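Local coordinates for extracellular matrix-binding protein ebh (PDB 4KJM) that probably serves as a cell-surface adhesin that binds extracellular matrix, built from repeated helical modules of the FIVAR and GA families, at residues Q76-N79 with N80-A84; Q111-S114 with N115-V119. All blocks are in the same frame, centred on the assembly; numbering follows the deposited sequence.

Interaction 1 (Q76-N79 with N80-A84)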
ATOM      1  N   GLN A  76      12.251   0.491  -1.299  1.00 29.15           N
ATOM      2  CA  GLN A  76      13.567   1.076  -1.607  1.00 34.27           C
ATOM      3  C   GLN A  76      14.695   0.239  -1.017  1.00 31.22           C
ATOM      4  O   GLN A  76      15.713   0.048  -1.672  1.00 30.91           O
ATOM      5  CB  GLN A  76      13.658   2.564  -1.190  1.00 39.74           C
ATOM      6  CG  GLN A  76      14.346   2.827   0.153  1.00 46.78           C
ATOM      7  CD  GLN A  76      14.755   4.320   0.403  1.00 53.06           C
ATOM      8  OE1 GLN A  76      14.621   4.879   1.535  1.00 51.94           O
ATOM      9  NE2 GLN A  76      15.298   4.953  -0.641  1.00 61.96           N
ATOM     10  N   ASN A  77      14.503  -0.315   0.175  1.00 29.37           N
ATOM     11  CA  ASN A  77      15.530  -1.220   0.757  1.00 28.41           C
ATOM     12  C   ASN A  77      15.777  -2.464  -0.123  1.00 27.12           C
ATOM     13  O   ASN A  77      16.906  -2.937  -0.291  1.00 28.63           O
ATOM     14  CB  ASN A  77      15.144  -1.644   2.169  1.00 26.93           C
ATOM     15  CG  ASN A  77      15.427  -0.568   3.186  1.00 29.84           C
ATOM     16  OD1 ASN A  77      16.130   0.373   2.857  1.00 28.58           O
ATOM     17  ND2 ASN A  77      14.869  -0.694   4.429  1.00 28.68           N
ATOM     18  N   LEU A  78      14.708  -3.039  -0.630  1.00 25.77           N
ATOM     19  CA  LEU A  78      14.827  -4.132  -1.571  1.00 25.28           C
ATOM     20  C   LEU A  78      15.553  -3.724  -2.830  1.00 27.09           C
ATOM     21  O   LEU A  78      16.479  -4.426  -3.244  1.00 27.16           O
ATOM     22  CB  LEU A  78      13.467  -4.716  -1.902  1.00 26.19           C
ATOM     23  CG  LEU A  78      13.415  -5.823  -2.922  1.00 26.82           C
ATOM     24  CD1 LEU A  78      14.357  -6.972  -2.571  1.00 27.50           C
ATOM     25  CD2 LEU A  78      11.942  -6.259  -3.138  1.00 29.49           C
ATOM     26  N   ASN A  79      15.166  -2.601  -3.449  1.00 28.91           N
ATOM     27  CA  ASN A  79      15.908  -2.166  -4.650  1.00 32.21           C
ATOM     28  C   ASN A  79      17.386  -1.901  -4.373  1.00 31.53           C
ATOM     29  O   ASN A  79      18.243  -2.205  -5.226  1.00 32.70           O
ATOM     30  CB  ASN A  79      15.210  -0.995  -5.348  1.00 35.16           C
ATOM     31  CG  ASN A  79      13.887  -1.404  -6.023  1.00 37.41           C
ATOM     32  OD1 ASN A  79      13.760  -2.505  -6.537  1.00 40.08           O
ATOM     33  ND2 ASN A  79      12.935  -0.501  -6.051  1.00 37.06           N
ATOM     34  N   ASN A  80      17.691  -1.325  -3.208  1.00 31.02           N
ATOM     35  CA  ASN A  80      19.073  -1.088  -2.819  1.00 32.75           C
ATOM     36  C   ASN A  80      19.856  -2.378  -2.632  1.00 31.29           C
ATOM     37  O   ASN A  80      21.011  -2.496  -3.032  1.00 31.18           O
ATOM     38  CB  ASN A  80      19.143  -0.270  -1.531  1.00 36.37           C
ATOM     39  CG  ASN A  80      18.753   1.182  -1.732  1.00 40.16           C
ATOM     40  OD1 ASN A  80      18.632   1.648  -2.848  1.00 42.08           O
ATOM     41  ND2 ASN A  80      18.509   1.891  -0.628  1.00 43.14           N
ATOM     42  N   ALA A  81      19.226  -3.348  -1.988  1.00 28.01           N
ATOM     43  CA  ALA A  81      19.805  -4.688  -1.837  1.00 27.84           C
ATOM     44  C   ALA A  81      20.069  -5.443  -3.119  1.00 27.77           C
ATOM     45  O   ALA A  81      21.132  -6.057  -3.258  1.00 28.90           O
ATOM     46  CB  ALA A  81      18.939  -5.532  -0.913  1.00 26.62           C
ATOM     47  N   LYS A  82      19.151  -5.344  -4.072  1.00 27.50           N
ATOM     48  CA  LYS A  82      19.353  -5.870  -5.403  1.00 28.20           C
ATOM     49  C   LYS A  82      20.602  -5.224  -6.101  1.00 31.72           C
ATOM     50  O   LYS A  82      21.424  -5.945  -6.643  1.00 32.61           O
ATOM     51  CB  LYS A  82      18.106  -5.637  -6.240  1.00 28.80           C
ATOM     52  CG  LYS A  82      16.899  -6.489  -5.835  1.00 27.65           C
ATOM     53  CD  LYS A  82      15.748  -6.266  -6.795  1.00 29.94           C
ATOM     54  CE  LYS A  82      14.498  -7.086  -6.460  1.00 30.38           C
ATOM     55  NZ  LYS A  82      13.474  -7.058  -7.570  1.00 32.34           N
ATOM     56  N   GLN A  83      20.710  -3.889  -6.079  1.00 34.45           N
ATOM     57  CA  GLN A  83      21.798  -3.183  -6.738  1.00 39.00           C
ATOM     58  C   GLN A  83      23.126  -3.514  -6.078  1.00 39.35           C
ATOM     59  O   GLN A  83      24.119  -3.716  -6.754  1.00 40.46           O
ATOM     60  CB  GLN A  83      21.593  -1.675  -6.729  1.00 44.15           C
ATOM     61  CG  GLN A  83      22.747  -0.920  -7.417  1.00 53.05           C
ATOM     62  CD  GLN A  83      22.995  -1.354  -8.877  1.00 60.46           C
ATOM     63  OE1 GLN A  83      22.262  -0.941  -9.788  1.00 69.89           O
ATOM     64  NE2 GLN A  83      24.016  -2.203  -9.100  1.00 60.78           N
ATOM     65  N   ALA A  84      23.135  -3.612  -4.758  1.00 33.33           N
ATOM     66  CA  ALA A  84      24.346  -4.047  -4.065  1.00 33.79           C
ATOM     67  C   ALA A  84      24.787  -5.448  -4.494  1.00 34.82           C
ATOM     68  O   ALA A  84      26.007  -5.722  -4.631  1.00 34.45           O
ATOM     69  CB  ALA A  84      24.187  -3.946  -2.555  1.00 33.42           C
TER
HETATM   70  O   HOH W   1      19.198   0.552   1.527  1.00 42.93           O

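Interaction 2 (Q111-S114 with N115-V119). With ZN (zinc ion), chain G.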
ATOM      1  N   GLN A 111      12.477 -11.305  -3.861  1.00 24.48           N
ATOM      2  CA  GLN A 111      11.219 -10.734  -3.392  1.00 24.33           C
ATOM      3  C   GLN A 111      11.322 -10.040  -2.023  1.00 22.94           C
ATOM      4  O   GLN A 111      10.360  -9.364  -1.557  1.00 20.38           O
ATOM      5  CB  GLN A 111      10.148 -11.868  -3.343  1.00 27.61           C
ATOM      6  CG  GLN A 111      10.065 -12.696  -4.604  1.00 32.06           C
ATOM      7  CD  GLN A 111      10.961 -13.957  -4.621  1.00 34.79           C
ATOM      8  OE1 GLN A 111      12.014 -14.029  -3.948  1.00 30.82           O
ATOM      9  NE2 GLN A 111      10.545 -14.971  -5.441  1.00 37.13           N
ATOM     10  N   ARG A 112      12.399 -10.362  -1.309  1.00 23.10           N
ATOM     11  CA  ARG A 112      12.684  -9.829   0.031  1.00 24.29           C
ATOM     12  C   ARG A 112      14.104  -9.392   0.100  1.00 23.28           C
ATOM     13  O   ARG A 112      14.971  -9.929  -0.616  1.00 25.12           O
ATOM     14  CB  ARG A 112      12.417 -10.842   1.164  1.00 25.10           C
ATOM     15  CG  ARG A 112      10.970 -11.281   1.415  1.00 25.65           C
ATOM     16  CD  ARG A 112      10.000 -10.161   1.761  1.00 26.86           C
ATOM     17  NE  ARG A 112      10.410  -9.585   3.039  1.00 25.42           N
ATOM     18  CZ  ARG A 112      10.122 -10.052   4.230  1.00 28.56           C
ATOM     19  NH1 ARG A 112       9.365 -11.142   4.364  1.00 27.38           N
ATOM     20  NH2 ARG A 112      10.667  -9.463   5.305  1.00 30.18           N
ATOM     21  N   VAL A 113      14.389  -8.411   0.958  1.00 23.40           N
ATOM     22  CA  VAL A 113      15.760  -7.923   1.148  1.00 24.88           C
ATOM     23  C   VAL A 113      16.754  -9.104   1.479  1.00 26.34           C
ATOM     24  O   VAL A 113      17.855  -9.192   0.903  1.00 25.76           O
ATOM     25  CB  VAL A 113      15.853  -6.833   2.213  1.00 25.93           C
ATOM     26  CG1 VAL A 113      17.298  -6.605   2.696  1.00 27.91           C
ATOM     27  CG2 VAL A 113      15.235  -5.543   1.750  1.00 25.66           C
ATOM     28  N   SER A 114      16.334 -10.025   2.318  1.00 24.39           N
ATOM     29  CA  SER A 114      17.190 -11.166   2.713  1.00 26.53           C
ATOM     30  C   SER A 114      17.590 -12.033   1.536  1.00 25.91           C
ATOM     31  O   SER A 114      18.708 -12.522   1.503  1.00 26.73           O
ATOM     32  CB  SER A 114      16.511 -12.046   3.762  1.00 28.20           C
ATOM     33  OG  SER A 114      15.359 -12.636   3.215  1.00 28.32           O
ATOM     34  N   ASN A 115      16.697 -12.199   0.563  1.00 25.48           N
ATOM     35  CA  ASN A 115      17.016 -12.977  -0.624  1.00 26.20           C
ATOM     36  C   ASN A 115      18.127 -12.297  -1.433  1.00 25.95           C
ATOM     37  O   ASN A 115      19.076 -12.968  -1.907  1.00 27.71           O
ATOM     38  CB  ASN A 115      15.827 -13.180  -1.569  1.00 25.28           C
ATOM     39  CG  ASN A 115      14.594 -13.690  -0.868  1.00 27.50           C
ATOM     40  OD1 ASN A 115      13.512 -13.133  -1.044  1.00 28.00           O
ATOM     41  ND2 ASN A 115      14.735 -14.784  -0.088  1.00 26.15           N
ATOM     42  N   ALA A 116      18.034 -10.995  -1.637  1.00 25.27           N
ATOM     43  CA  ALA A 116      19.095 -10.306  -2.356  1.00 26.13           C
ATOM     44  C   ALA A 116      20.444 -10.332  -1.629  1.00 27.95           C
ATOM     45  O   ALA A 116      21.524 -10.421  -2.243  1.00 28.72           O
ATOM     46  CB  ALA A 116      18.651  -8.858  -2.644  1.00 27.04           C
ATOM     47  N   GLN A 117      20.398 -10.172  -0.301  1.00 29.52           N
ATOM     48  CA  GLN A 117      21.580 -10.260   0.527  1.00 29.16           C
ATOM     49  C   GLN A 117      22.213 -11.627   0.475  1.00 29.46           C
ATOM     50  O   GLN A 117      23.478 -11.749   0.504  1.00 27.99           O
ATOM     51  CB  GLN A 117      21.267  -9.843   1.969  1.00 31.26           C
ATOM     52  CG  GLN A 117      20.861  -8.343   2.036  1.00 33.20           C
ATOM     53  CD  GLN A 117      20.625  -7.822   3.448  1.00 38.39           C
ATOM     54  OE1 GLN A 117      20.173  -8.536   4.310  1.00 39.89           O
ATOM     55  NE2 GLN A 117      20.851  -6.556   3.643  1.00 41.34           N
ATOM     56  N   ASP A 118      21.362 -12.672   0.478  1.00 29.41           N
ATOM     57  CA  ASP A 118      21.863 -14.070   0.312  1.00 28.97           C
ATOM     58  C   ASP A 118      22.563 -14.231  -1.023  1.00 28.51           C
ATOM     59  O   ASP A 118      23.620 -14.877  -1.141  1.00 28.61           O
ATOM     60  CB  ASP A 118      20.718 -15.080   0.415  1.00 26.95           C
ATOM     61  CG  ASP A 118      20.192 -15.228   1.818  1.00 31.34           C
ATOM     62  OD1 ASP A 118      20.883 -14.774   2.714  1.00 33.33           O
ATOM     63  OD2 ASP A 118      19.099 -15.810   2.048  1.00 33.76           O
ATOM     64  N   VAL A 119      21.973 -13.667  -2.067  1.00 28.44           N
ATOM     65  CA  VAL A 119      22.652 -13.733  -3.383  1.00 28.54           C
ATOM     66  C   VAL A 119      24.034 -13.065  -3.346  1.00 30.15           C
ATOM     67  O   VAL A 119      25.024 -13.620  -3.841  1.00 31.94           O
ATOM     68  CB  VAL A 119      21.794 -13.112  -4.475  1.00 27.94           C
ATOM     69  CG1 VAL A 119      22.614 -13.005  -5.771  1.00 31.06           C
ATOM     70  CG2 VAL A 119      20.496 -13.914  -4.658  1.00 28.58           C
TER
HETATM   71 ZN    ZN G 205      19.722 -15.278   4.673  0.50 54.98          ZN
HETATM   72  O   HOH W   2      17.834 -15.721   4.252  0.50 44.94           O
HETATM   73  O   HOH W   3      19.778 -13.545   5.718  0.50 52.77           O
HETATM   74  O   HOH W   4      20.004 -16.842   5.928  0.50 32.89           O

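Interaction 1 (Q76-N79 with N80-A84)
The side-chain amide of Asn80 lies flat over the backbone carbonyl oxygen of Gln76. Gln76 O sits squarely beneath one face, 3.2 Å from Asn80 CG and about equally far from OD1 and ND2. At the edge of the amide, ND2 donates to a water, with Asn80 ND2 to water O at 2.6 Å. The same water gives a weak bond to Asn77 OD1, so it bridges two side chains one turn apart. Asn77 ND2 turns to the Asp25 carbonyl and the Asp27 carboxylate, which hold that amide from its other end. Asn80 CG stands beside its own backbone N (chi1 -72°), and this lays the amide back over the preceding turn.

A second pair, Leu78 and Lys82, meets through carbon alone. Lys82 runs out extended, and its CE comes 3.9 Å from Leu78 CD1, with Leu78 CG equally near. The ammonium group is gripped by three oxygens: Asn108 O, and Thr9 OG1 and Gly5 O of the second subunit. Asn79 OD1 also bonds that Thr9.

Four backbone bonds link the turns, among them Lys82 N to Leu78 O at 2.9 Å. This is the i to i+4 pattern of a regular alpha helix, here in helix 74-90, in the part of the chain matched by the GA module family, consistent with the three-helix bundle of that family.

Interaction 2 (Q111-S114 with N115-V119)
Arg112 O, at the N-cap of helix 113-127, receives two weak backbone bonds, from Asn115 N at 3.1 Å and from Ala116 N at 3.4 Å. Asn115 answers with its side chain. Asn115 OD1 accepts a weak, bent bond from Arg112 N, 3.0 Å long with an N-H...O angle of 128°. With chi1 at -50°, Asn115 CG stays beside its own backbone N, and the amide reaches back to the cap. This is the N3-side-chain half of a capping box. Arginine offers no acceptor for the other half. Asp25 OD2 accepts instead from Val113 N, the first N-H of the helix. Asp25 also pairs with the guanidinium of Arg112 in a salt bridge.

Further along, Gln117 CG stands beside the backbone N (chi1 -65°), and the extended chain carries the amide alongside Val113. The methyl CG1 of Val113 sits over one amide face, 3.6 Å from Gln117 CD.

Asp118 carries a zinc ion. Asp118 OD1 binds the zinc ion at 2.3 Å, Asp118 OD2 is a longer ligand at 2.7 Å, and three waters are also bound. One of these waters donates to Asp118 OD2, which closes a small ring through the zinc. Ser114 O lies under the face of this carboxylate, 3.1 Å from Asp118 CG. The same Ser114 O accepts from Asp118 N, so the carboxylate lies against an oxygen already bonded.

Val113 and Ala116 face helix 74-90, Val119 packs on helix 97-108, and Arg112 rests on helix 21-24.

Overall arrangement
Both contacts are local and lie in the GA module, on two helices that pack together. Interaction 1 is partly buried, in the first half of helix 74-90. Interaction 2 is a surface contact at the start of helix 113-127. Their centres are 9 Å apart, and they touch directly: Val113 CG2 lies 3.5 Å from Leu78 N, and Ala116 CB meets the backbone of Ala81. Asp25 is a partner of both, through its carbonyl to Asn77 and its carboxylate to the helix start. The chemistry follows the place. Both have regular helix bonds. Residues 76-84 add side chains directed to the second subunit, whereas 111-119 add weak capping bonds and a hydrated zinc ion.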